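Local coordinates for protein tyrosine recombinase XerH (Helicobacter pylori, PDB 5JK0) that cuts and rejoins DNA as a site-specific tyrosine recombinase and takes part in chromosome segregation, at residues Ala218-Lys224 and Asp273-Cys277; Leu289-Glu294 and Asn307-Leu312; Met2-Leu6 and Ile140-Gln145. All coordinates share one frame; numbering follows the deposited sequence.

Interaction 1 (Ala218-Lys224 and Asp273-Cys277)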
loop_
_atom_site.group_PDB
_atom_site.type_symbol
_atom_site.label_atom_id
_atom_site.label_comp_id
_atom_site.label_asym_id
_atom_site.label_seq_id
_atom_site.Cartn_x
_atom_site.Cartn_y
_atom_site.Cartn_z
ATOM N N ALA D 218 23.245 23.264 -16.019
ATOM C CA ALA D 218 24.302 24.245 -15.802
ATOM C C ALA D 218 25.486 23.998 -16.731
ATOM O O ALA D 218 26.132 24.938 -17.193
ATOM C CB ALA D 218 24.756 24.223 -14.350
ATOM N N LEU D 219 25.759 22.726 -17.004
ATOM C CA LEU D 219 26.899 22.345 -17.830
ATOM C C LEU D 219 26.662 22.630 -19.313
ATOM O O LEU D 219 27.610 22.707 -20.094
ATOM C CB LEU D 219 27.224 20.862 -17.632
ATOM C CG LEU D 219 27.707 20.450 -16.239
ATOM C CD1 LEU D 219 27.859 18.940 -16.148
ATOM C CD2 LEU D 219 29.014 21.145 -15.901
ATOM N N GLN D 220 25.399 22.784 -19.694
ATOM C CA GLN D 220 25.049 23.016 -21.093
ATOM C C GLN D 220 24.618 24.458 -21.357
ATOM O O GLN D 220 24.097 24.770 -22.429
ATOM C CB GLN D 220 23.942 22.055 -21.530
ATOM C CG GLN D 220 24.424 20.639 -21.785
ATOM C CD GLN D 220 25.365 20.554 -22.974
ATOM O OE1 GLN D 220 25.067 21.064 -24.054
ATOM N NE2 GLN D 220 26.512 19.915 -22.774
ATOM N N LEU D 221 24.837 25.333 -20.381
ATOM C CA LEU D 221 24.497 26.745 -20.533
ATOM C C LEU D 221 25.316 27.397 -21.640
ATOM O O LEU D 221 26.502 27.108 -21.800
ATOM C CB LEU D 221 24.711 27.497 -19.218
ATOM C CG LEU D 221 23.693 27.249 -18.105
ATOM C CD1 LEU D 221 24.012 28.112 -16.894
ATOM C CD2 LEU D 221 22.282 27.518 -18.603
ATOM N N LYS D 222 24.675 28.275 -22.402
ATOM C CA LYS D 222 25.353 28.986 -23.477
ATOM C C LYS D 222 25.248 30.495 -23.283
ATOM O O LYS D 222 24.276 30.990 -22.713
ATOM C CB LYS D 222 24.781 28.571 -24.834
ATOM C CG LYS D 222 25.098 27.130 -25.206
ATOM C CD LYS D 222 24.500 26.748 -26.548
ATOM C CE LYS D 222 24.928 25.346 -26.958
ATOM N NZ LYS D 222 24.578 24.330 -25.926
ATOM N N ILE D 223 26.260 31.212 -23.761
ATOM C CA ILE D 223 26.387 32.649 -23.536
ATOM C C ILE D 223 25.197 33.449 -24.067
ATOM O O ILE D 223 24.759 34.415 -23.442
ATOM C CB ILE D 223 27.682 33.190 -24.178
ATOM C CG1 ILE D 223 28.889 32.374 -23.710
ATOM C CG2 ILE D 223 27.876 34.665 -23.854
ATOM C CD1 ILE D 223 30.200 32.814 -24.322
ATOM N N LYS D 224 24.666 33.031 -25.211
ATOM C CA LYS D 224 23.578 33.759 -25.859
ATOM C C LYS D 224 22.261 33.668 -25.086
ATOM O O LYS D 224 21.322 34.414 -25.362
ATOM C CB LYS D 224 23.373 33.246 -27.286
ATOM C CG LYS D 224 22.944 31.790 -27.368
ATOM C CD LYS D 224 22.664 31.372 -28.801
ATOM C CE LYS D 224 22.193 29.929 -28.870
ATOM N NZ LYS D 224 21.881 29.512 -30.265
ATOM N N ASP D 273 29.730 28.621 -28.428
ATOM C CA ASP D 273 29.352 29.616 -27.428
ATOM C C ASP D 273 28.996 28.968 -26.094
ATOM O O ASP D 273 28.269 29.545 -25.287
ATOM C CB ASP D 273 28.177 30.459 -27.931
ATOM C CG ASP D 273 26.959 29.620 -28.264
ATOM O OD1 ASP D 273 27.131 28.431 -28.604
ATOM O OD2 ASP D 273 25.832 30.151 -28.186
ATOM N N LEU D 274 29.511 27.763 -25.873
ATOM C CA LEU D 274 29.320 27.065 -24.608
ATOM C C LEU D 274 30.022 27.829 -23.488
ATOM O O LEU D 274 31.197 28.172 -23.609
ATOM C CB LEU D 274 29.851 25.634 -24.701
ATOM C CG LEU D 274 29.487 24.668 -23.576
ATOM C CD1 LEU D 274 27.978 24.470 -23.502
ATOM C CD2 LEU D 274 30.193 23.339 -23.779
ATOM N N LEU D 275 29.299 28.102 -22.406
ATOM C CA LEU D 275 29.832 28.926 -21.324
ATOM C C LEU D 275 30.949 28.223 -20.559
ATOM O O LEU D 275 32.063 28.736 -20.463
ATOM C CB LEU D 275 28.715 29.332 -20.359
ATOM C CG LEU D 275 29.129 30.289 -19.239
ATOM C CD1 LEU D 275 29.758 31.545 -19.817
ATOM C CD2 LEU D 275 27.937 30.642 -18.365
ATOM N N PHE D 276 30.646 27.050 -20.013
ATOM C CA PHE D 276 31.636 26.281 -19.270
ATOM C C PHE D 276 32.258 25.203 -20.153
ATOM O O PHE D 276 31.556 24.516 -20.895
ATOM C CB PHE D 276 31.005 25.649 -18.027
ATOM C CG PHE D 276 30.351 26.643 -17.109
ATOM C CD1 PHE D 276 31.113 27.428 -16.260
ATOM C CD2 PHE D 276 28.974 26.788 -17.092
ATOM C CE1 PHE D 276 30.514 28.344 -15.415
ATOM C CE2 PHE D 276 28.369 27.701 -16.248
ATOM C CZ PHE D 276 29.140 28.480 -15.409
ATOM N N CYS D 277 33.576 25.059 -20.071
ATOM C CA CYS D 277 34.282 24.081 -20.888
ATOM C C CYS D 277 35.540 23.565 -20.199
ATOM O O CYS D 277 36.092 24.222 -19.317
ATOM C CB CYS D 277 34.647 24.687 -22.244
ATOM S SG CYS D 277 35.792 26.085 -22.154
HETATM O O HOH W 1 28.187 25.576 -20.279
HETATM O O HOH W 2 30.406 22.203 -19.612
#

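Interaction 2 (Leu289-Glu294 and Asn307-Leu312). With nucleotides of chain G; nucleotides of chain H.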
loop_
_atom_site.group_PDB
_atom_site.type_symbol
_atom_site.label_atom_id
_atom_site.label_comp_id
_atom_site.label_asym_id
_atom_site.label_seq_id
_atom_site.Cartn_x
_atom_site.Cartn_y
_atom_site.Cartn_z
ATOM N N LEU D 289 32.049 18.105 -11.731
ATOM C CA LEU D 289 31.220 19.031 -10.968
ATOM C C LEU D 289 30.964 18.510 -9.558
ATOM O O LEU D 289 31.080 19.255 -8.585
ATOM C CB LEU D 289 29.890 19.277 -11.687
ATOM C CG LEU D 289 28.834 20.072 -10.916
ATOM C CD1 LEU D 289 29.342 21.458 -10.545
ATOM C CD2 LEU D 289 27.544 20.168 -11.723
ATOM N N TYR D 290 30.620 17.230 -9.456
ATOM C CA TYR D 290 30.361 16.599 -8.165
ATOM C C TYR D 290 31.582 16.682 -7.254
ATOM O O TYR D 290 31.472 17.061 -6.087
ATOM C CB TYR D 290 29.952 15.134 -8.355
ATOM C CG TYR D 290 29.717 14.387 -7.058
ATOM C CD1 TYR D 290 30.760 13.735 -6.409
ATOM C CD2 TYR D 290 28.452 14.330 -6.485
ATOM C CE1 TYR D 290 30.552 13.059 -5.224
ATOM C CE2 TYR D 290 28.234 13.652 -5.301
ATOM C CZ TYR D 290 29.289 13.019 -4.676
ATOM O OH TYR D 290 29.082 12.341 -3.496
ATOM N N LYS D 291 32.739 16.320 -7.799
ATOM C CA LYS D 291 33.981 16.283 -7.035
ATOM C C LYS D 291 34.323 17.651 -6.455
ATOM O O LYS D 291 34.813 17.753 -5.331
ATOM C CB LYS D 291 35.128 15.780 -7.913
ATOM C CG LYS D 291 36.317 15.239 -7.138
ATOM C CD LYS D 291 35.941 13.987 -6.358
ATOM C CE LYS D 291 37.155 13.383 -5.665
ATOM N NZ LYS D 291 36.821 12.117 -4.952
ATOM N N GLN D 292 34.060 18.702 -7.224
ATOM C CA GLN D 292 34.329 20.062 -6.773
ATOM C C GLN D 292 33.331 20.498 -5.704
ATOM O O GLN D 292 33.677 21.245 -4.790
ATOM C CB GLN D 292 34.296 21.035 -7.954
ATOM C CG GLN D 292 35.430 20.833 -8.945
ATOM C CD GLN D 292 36.792 21.077 -8.326
ATOM O OE1 GLN D 292 36.971 22.004 -7.536
ATOM N NE2 GLN D 292 37.761 20.238 -8.677
ATOM N N VAL D 293 32.094 20.027 -5.824
ATOM C CA VAL D 293 31.052 20.349 -4.854
ATOM C C VAL D 293 31.299 19.641 -3.523
ATOM O O VAL D 293 31.266 20.269 -2.463
ATOM C CB VAL D 293 29.653 19.972 -5.383
ATOM C CG1 VAL D 293 28.625 20.006 -4.261
ATOM C CG2 VAL D 293 29.248 20.906 -6.514
ATOM N N GLU D 294 31.550 18.337 -3.589
ATOM C CA GLU D 294 31.825 17.538 -2.398
ATOM C C GLU D 294 33.037 18.071 -1.639
ATOM O O GLU D 294 33.073 18.048 -0.408
ATOM C CB GLU D 294 32.056 16.072 -2.775
ATOM C CG GLU D 294 32.309 15.161 -1.584
ATOM C CD GLU D 294 32.936 13.837 -1.981
ATOM O OE1 GLU D 294 33.549 13.769 -3.069
ATOM O OE2 GLU D 294 32.817 12.865 -1.206
ATOM N N ASN D 307 26.209 14.571 -1.200
ATOM C CA ASN D 307 27.128 15.700 -1.246
ATOM C C ASN D 307 27.347 16.232 -2.658
ATOM O O ASN D 307 28.439 16.689 -2.993
ATOM C CB ASN D 307 28.472 15.306 -0.630
ATOM C CG ASN D 307 28.324 14.711 0.759
ATOM O OD1 ASN D 307 28.096 15.428 1.732
ATOM N ND2 ASN D 307 28.460 13.393 0.856
ATOM N N GLY D 308 26.304 16.182 -3.479
ATOM C CA GLY D 308 26.406 16.633 -4.855
ATOM C C GLY D 308 25.602 17.884 -5.146
ATOM O O GLY D 308 25.045 18.503 -4.240
ATOM N N ALA D 309 25.542 18.250 -6.422
ATOM C CA ALA D 309 24.822 19.442 -6.850
ATOM C C ALA D 309 23.313 19.261 -6.724
ATOM O O ALA D 309 22.580 20.230 -6.531
ATOM C CB ALA D 309 25.191 19.794 -8.283
ATOM N N HIS D 310 22.850 18.021 -6.835
ATOM C CA HIS D 310 21.421 17.743 -6.745
ATOM C C HIS D 310 20.922 17.968 -5.320
ATOM O O HIS D 310 19.764 18.326 -5.109
ATOM C CB HIS D 310 21.116 16.315 -7.199
ATOM C CG HIS D 310 19.710 16.124 -7.678
ATOM N ND1 HIS D 310 19.316 16.424 -8.965
ATOM C CD2 HIS D 310 18.604 15.673 -7.042
ATOM C CE1 HIS D 310 18.028 16.162 -9.101
ATOM N NE2 HIS D 310 17.572 15.706 -7.949
ATOM N N MET D 311 21.803 17.756 -4.346
ATOM C CA MET D 311 21.484 18.032 -2.949
ATOM C C MET D 311 21.297 19.533 -2.747
ATOM O O MET D 311 20.473 19.966 -1.941
ATOM C CB MET D 311 22.582 17.493 -2.027
ATOM C CG MET D 311 22.252 17.548 -0.540
ATOM S SD MET D 311 22.712 19.100 0.258
ATOM C CE MET D 311 24.492 19.071 0.063
ATOM N N LEU D 312 22.069 20.321 -3.490
ATOM C CA LEU D 312 21.927 21.771 -3.473
ATOM C C LEU D 312 20.613 22.179 -4.127
ATOM O O LEU D 312 20.027 23.203 -3.781
ATOM C CB LEU D 312 23.103 22.438 -4.189
ATOM C CG LEU D 312 24.500 22.124 -3.649
ATOM C CD1 LEU D 312 25.562 22.858 -4.453
ATOM C CD2 LEU D 312 24.594 22.483 -2.176
ATOM P P DA G 24 26.526 10.546 -3.154
ATOM O OP1 DA G 24 26.022 9.812 -1.973
ATOM O OP2 DA G 24 26.747 12.006 -3.064
ATOM O "O5'" DA G 24 27.887 9.858 -3.647
ATOM C "C5'" DA G 24 27.963 8.441 -3.729
ATOM C "C4'" DA G 24 29.175 7.988 -4.529
ATOM O "O4'" DA G 24 28.964 8.231 -5.946
ATOM C "C3'" DA G 24 30.506 8.672 -4.179
ATOM O "O3'" DA G 24 31.508 7.680 -4.024
ATOM C "C2'" DA G 24 30.784 9.530 -5.414
ATOM C "C1'" DA G 24 30.187 8.645 -6.488
ATOM N N9 DA G 24 29.958 9.310 -7.769
ATOM C C8 DA G 24 29.669 10.630 -7.982
ATOM N N7 DA G 24 29.522 10.940 -9.249
ATOM C C5 DA G 24 29.733 9.740 -9.913
ATOM C C6 DA G 24 29.721 9.393 -11.278
ATOM N N6 DA G 24 29.473 10.267 -12.258
ATOM N N1 DA G 24 29.969 8.106 -11.597
ATOM C C2 DA G 24 30.215 7.232 -10.615
ATOM N N3 DA G 24 30.257 7.439 -9.301
ATOM C C4 DA G 24 30.004 8.727 -9.014
ATOM P P DC G 23 24.550 14.434 -8.242
ATOM O OP1 DC G 23 24.334 15.383 -7.128
ATOM O OP2 DC G 23 25.643 14.684 -9.208
ATOM O "O5'" DC G 23 24.750 12.973 -7.623
ATOM C "C5'" DC G 23 23.737 12.413 -6.795
ATOM C "C4'" DC G 23 24.179 11.080 -6.216
ATOM O "O4'" DC G 23 24.269 10.094 -7.276
ATOM C "C3'" DC G 23 25.543 11.092 -5.528
ATOM O "O3'" DC G 23 25.503 10.278 -4.362
ATOM C "C2'" DC G 23 26.473 10.511 -6.590
ATOM C "C1'" DC G 23 25.558 9.520 -7.294
ATOM N N1 DC G 23 25.929 9.261 -8.716
ATOM C C2 DC G 23 26.389 7.995 -9.093
ATOM O O2 DC G 23 26.488 7.108 -8.235
ATOM N N3 DC G 23 26.714 7.776 -10.392
ATOM C C4 DC G 23 26.590 8.756 -11.287
ATOM N N4 DC G 23 26.924 8.493 -12.555
ATOM C C5 DC G 23 26.125 10.053 -10.921
ATOM C C6 DC G 23 25.806 10.258 -9.638
ATOM P P DA H 12 16.691 10.442 -5.057
ATOM O OP1 DA H 12 17.658 11.367 -4.423
ATOM O OP2 DA H 12 15.539 9.927 -4.284
ATOM O "O5'" DA H 12 16.119 11.127 -6.381
ATOM C "C5'" DA H 12 17.015 11.692 -7.328
ATOM C "C4'" DA H 12 16.266 12.194 -8.547
ATOM O "O4'" DA H 12 15.931 11.074 -9.408
ATOM C "C3'" DA H 12 14.954 12.919 -8.243
ATOM O "O3'" DA H 12 14.870 14.116 -9.008
ATOM C "C2'" DA H 12 13.877 11.906 -8.643
ATOM C "C1'" DA H 12 14.566 11.124 -9.752
ATOM N N9 DA H 12 14.078 9.753 -9.885
ATOM C C8 DA H 12 13.720 8.905 -8.875
ATOM N N7 DA H 12 13.320 7.725 -9.290
ATOM C C5 DA H 12 13.425 7.803 -10.668
ATOM C C6 DA H 12 13.150 6.879 -11.696
ATOM N N6 DA H 12 12.696 5.641 -11.471
ATOM N N1 DA H 12 13.362 7.276 -12.967
ATOM C C2 DA H 12 13.816 8.515 -13.188
ATOM N N3 DA H 12 14.112 9.471 -12.307
ATOM C C4 DA H 12 13.890 9.046 -11.052
HETATM O O HOH W 3 30.102 11.480 -1.030
#

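Interaction 3 (Met2-Leu6 and Ile140-Gln145)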
loop_
_atom_site.group_PDB
_atom_site.type_symbol
_atom_site.label_atom_id
_atom_site.label_comp_id
_atom_site.label_asym_id
_atom_site.label_seq_id
_atom_site.Cartn_x
_atom_site.Cartn_y
_atom_site.Cartn_z
ATOM N N MET D 2 11.207 -5.995 -38.824
ATOM C CA MET D 2 11.004 -7.382 -39.223
ATOM C C MET D 2 10.963 -8.309 -38.013
ATOM O O MET D 2 11.748 -8.157 -37.075
ATOM C CB MET D 2 12.110 -7.830 -40.178
ATOM C CG MET D 2 11.856 -9.175 -40.837
ATOM S SD MET D 2 13.380 -10.113 -41.019
ATOM C CE MET D 2 14.508 -8.806 -41.488
ATOM N N LYS D 3 10.041 -9.266 -38.043
ATOM C CA LYS D 3 9.952 -10.280 -37.002
ATOM C C LYS D 3 10.800 -11.495 -37.365
ATOM O O LYS D 3 11.023 -11.779 -38.541
ATOM C CB LYS D 3 8.498 -10.699 -36.776
ATOM C CG LYS D 3 7.611 -9.594 -36.224
ATOM C CD LYS D 3 6.274 -10.139 -35.747
ATOM C CE LYS D 3 5.407 -9.037 -35.162
ATOM N NZ LYS D 3 4.159 -9.572 -34.552
ATOM N N HIS D 4 11.272 -12.206 -36.347
ATOM C CA HIS D 4 12.097 -13.389 -36.551
ATOM C C HIS D 4 11.504 -14.576 -35.802
ATOM O O HIS D 4 10.748 -14.390 -34.855
ATOM C CB HIS D 4 13.532 -13.135 -36.080
ATOM C CG HIS D 4 14.138 -11.882 -36.630
ATOM N ND1 HIS D 4 14.821 -11.847 -37.827
ATOM C CD2 HIS D 4 14.165 -10.619 -36.143
ATOM C CE1 HIS D 4 15.242 -10.616 -38.054
ATOM N NE2 HIS D 4 14.858 -9.851 -37.048
ATOM N N PRO D 5 11.834 -15.803 -36.231
ATOM C CA PRO D 5 11.437 -16.973 -35.442
ATOM C C PRO D 5 12.082 -16.938 -34.059
ATOM O O PRO D 5 13.142 -16.331 -33.899
ATOM C CB PRO D 5 11.959 -18.152 -36.268
ATOM C CG PRO D 5 12.056 -17.625 -37.659
ATOM C CD PRO D 5 12.446 -16.185 -37.516
ATOM N N LEU D 6 11.448 -17.568 -33.075
ATOM C CA LEU D 6 11.971 -17.572 -31.713
ATOM C C LEU D 6 13.339 -18.243 -31.644
ATOM O O LEU D 6 14.285 -17.695 -31.078
ATOM C CB LEU D 6 11.002 -18.276 -30.764
ATOM C CG LEU D 6 11.435 -18.303 -29.295
ATOM C CD1 LEU D 6 11.403 -16.902 -28.703
ATOM C CD2 LEU D 6 10.569 -19.253 -28.482
ATOM N N ILE D 140 10.333 -9.742 -26.977
ATOM C CA ILE D 140 10.386 -11.029 -27.662
ATOM C C ILE D 140 8.982 -11.524 -28.014
ATOM O O ILE D 140 8.757 -12.060 -29.099
ATOM C CB ILE D 140 11.110 -12.092 -26.811
ATOM C CG1 ILE D 140 12.557 -11.668 -26.546
ATOM C CG2 ILE D 140 11.086 -13.444 -27.506
ATOM C CD1 ILE D 140 13.335 -12.642 -25.681
ATOM N N ASP D 141 8.038 -11.325 -27.097
ATOM C CA ASP D 141 6.647 -11.716 -27.327
ATOM C C ASP D 141 6.024 -10.968 -28.502
ATOM O O ASP D 141 5.091 -11.460 -29.135
ATOM C CB ASP D 141 5.803 -11.476 -26.071
ATOM C CG ASP D 141 6.100 -12.468 -24.964
ATOM O OD1 ASP D 141 6.716 -13.518 -25.248
ATOM O OD2 ASP D 141 5.707 -12.199 -23.808
ATOM N N LYS D 142 6.542 -9.779 -28.786
ATOM C CA LYS D 142 5.958 -8.915 -29.805
ATOM C C LYS D 142 6.714 -8.953 -31.130
ATOM O O LYS D 142 6.272 -8.358 -32.112
ATOM C CB LYS D 142 5.897 -7.472 -29.298
ATOM C CG LYS D 142 5.018 -7.275 -28.075
ATOM C CD LYS D 142 5.225 -5.897 -27.474
ATOM C CE LYS D 142 4.445 -5.735 -26.180
ATOM N NZ LYS D 142 4.720 -4.420 -25.538
ATOM N N GLN D 143 7.849 -9.643 -31.160
ATOM C CA GLN D 143 8.683 -9.647 -32.359
ATOM C C GLN D 143 9.042 -11.047 -32.852
ATOM O O GLN D 143 9.812 -11.189 -33.801
ATOM C CB GLN D 143 9.968 -8.852 -32.113
ATOM C CG GLN D 143 9.743 -7.399 -31.709
ATOM C CD GLN D 143 9.002 -6.595 -32.765
ATOM O OE1 GLN D 143 9.061 -6.903 -33.955
ATOM N NE2 GLN D 143 8.296 -5.558 -32.328
ATOM N N ASN D 144 8.496 -12.080 -32.217
ATOM C CA ASN D 144 8.754 -13.439 -32.676
ATOM C C ASN D 144 7.534 -14.044 -33.364
ATOM O O ASN D 144 6.399 -13.807 -32.953
ATOM C CB ASN D 144 9.208 -14.333 -31.515
ATOM C CG ASN D 144 8.048 -14.957 -30.761
ATOM O OD1 ASN D 144 7.576 -16.040 -31.109
ATOM N ND2 ASN D 144 7.591 -14.281 -29.716
ATOM N N GLN D 145 7.780 -14.808 -34.425
ATOM C CA GLN D 145 6.720 -15.517 -35.139
ATOM C C GLN D 145 7.305 -16.534 -36.115
ATOM O O GLN D 145 8.415 -16.361 -36.619
ATOM C CB GLN D 145 5.813 -14.539 -35.889
ATOM C CG GLN D 145 6.469 -13.852 -37.070
ATOM C CD GLN D 145 5.497 -12.984 -37.846
ATOM O OE1 GLN D 145 4.449 -12.594 -37.332
ATOM N NE2 GLN D 145 5.838 -12.682 -39.094
HETATM O O HOH W 4 4.865 -11.408 -31.981
HETATM O O HOH W 5 8.300 -18.226 -33.226
#

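Interaction 1 (Ala218-Lys224 and Asp273-Cys277)
Lys222 lies against Asp273, and it is the alkyl chain of the lysine that touches. Its CB sits 3.6 Å from Asp273 O, and CG lies close to the same oxygen. CD passes Asp273 OD1 at 3.7 Å, and CE stays near that oxygen too. The chain is extended as far as CE and then bends (chi4 56°). The bend brings NZ near Leu274 CD1, while the carboxylate is too far for a salt bridge. Lys224 passes the other carboxylate oxygen, with CG 3.4 Å from Asp273 OD2. Its NZ is also beyond salt-bridge distance.

The backbones form a single antiparallel bridge, with Lys222 and Leu274 as the non-hydrogen-bonded pair. Ile223 N donates to Asp273 O at 3.0 Å, nearly straight at 171°. Leu275 N donates to Leu221 O over the same length. The bridge lies in the catalytic domain of the tyrosine recombinase. It ties the chain leaving helix 215-219, just before strand 226-229, to the loop that precedes helix 286-300. The predicted active-site residue Arg214 is nearby.

One water accepts from Phe276 N and donates to Leu221 O, with a weak bond to Leu219 O. A second water joins Leu219 O to Phe276 O. Leu275 CG packs over one face of the Phe276 ring. Ile223 crosses Leu275 at about a right angle, and both side chains rest on Leu262 of helix 255-264.

Interaction 2 (Leu289-Glu294 and Asn307-Leu312)
Val293 and Tyr290 make close van der Waals contacts with the turn at Asn307 and Gly308. Val293 CG1 lies 3.6 Å from Asn307 O and also meets Leu312 CD1. Tyr290 CD2 lies 3.5 Å from Gly308 CA. Leu289 CD2 touches Ala309 CB at 4.2 Å.

A water bridges the segments. It donates to Tyr290 OH and Glu294 OE2 and accepts from Asn307 ND2. Glu294 OE2 also forms a salt bridge with Arg303, and Asn307 OD1 takes a bond from Arg304 N.

The DNA contacts come from both segments. Tyr290 CG is anti to the backbone N (chi1 178°), which sends the ring to the DNA. C8 of DA24 of chain G sits 3.6 Å above one ring face, offset toward the rim. OP2 of the same nucleotide lies at the ring edge, in plane, but its modelled distance to Tyr290 OH is doubtfully short. Asn307 N donates to this OP2 at 3.2 Å, almost straight. His310 N donates to OP1 of DC23 of chain G at 3.0 Å. His310 NE2 bonds weakly to O3' of DA12 of chain H. His310 is a predicted active-site residue and, with Arg313, forms the family's HxxR motif.

Helix 286-300 thus packs on the start of helix 309-324. Leu289 and Leu312 both reach helix 198-211, while Leu289 and Ala309 touch Ser215 of helix 215-219.

Interaction 3 (Met2-Leu6 and Ile140-Gln145)
Lys3 runs across Gln145 at about a right angle. Its CD lies 3.4 Å from Gln145 OE1, and its CB packs against Gln145 CG. Lys3 also crosses Gln143 at about a right angle, with CG beside Gln143 OE1. The chain of Lys3 is extended beyond CG, so its end reaches Lys142, where CE comes 3.2 Å from Lys142 O. NZ donates to a water that in turn donates to Asp141 O and Asn144 O.

Leu6 and Ile140 meet crosswise, Leu6 CD1 touching Ile140 CG2 at 3.7 Å.

Between these side chains the backbones form a single parallel bridge, His4 with Asn144. His4 N donates to Gln143 O at 3.1 Å, nearly in line with that carbonyl. Gln145 N donates to His4 O at 3.0 Å from above the carbonyl plane. The contact thus joins the N-terminal tail, before helix 12-30, to the C-terminal part of helix 123-143 and the residues after it, in the N-terminal, core-binding part of the protein. Trp19 NE1 of helix 12-30 hydrogen-bonds to Leu6 O, and Trp19 packs on Ile140. Lys3 also touches Ile153 of a second subunit.

Asn144 turns its amide back to the helix. CG lies between the backbone N and the carbonyl carbon (chi1 87°), and ND2 donates to Ile140 O at 2.6 Å in a straight bond (176°). OD1 accepts from Tyr152 N and from a water that also accepts from Leu6 N.

Interactions 1 and 2 lie in the catalytic domain and come within about 5 Å of each other at their nearest atoms without touching. Both pack against helix 198-211. Interaction 3 is on the N-terminal part, with its centre about 45 Å from the centres of the other two. Interaction 2 is fully buried and joins two helices through apolar side chains and a water, beside DNA phosphates. Interactions 1 and 3 are partly buried and each rests on one isolated backbone bridge, antiparallel in the first and parallel in the third. In both, a lysine packs its aliphatic chain against oxygens. Residues 2-6 and 140-145 also meet a second subunit, which the segments of interaction 1 do not.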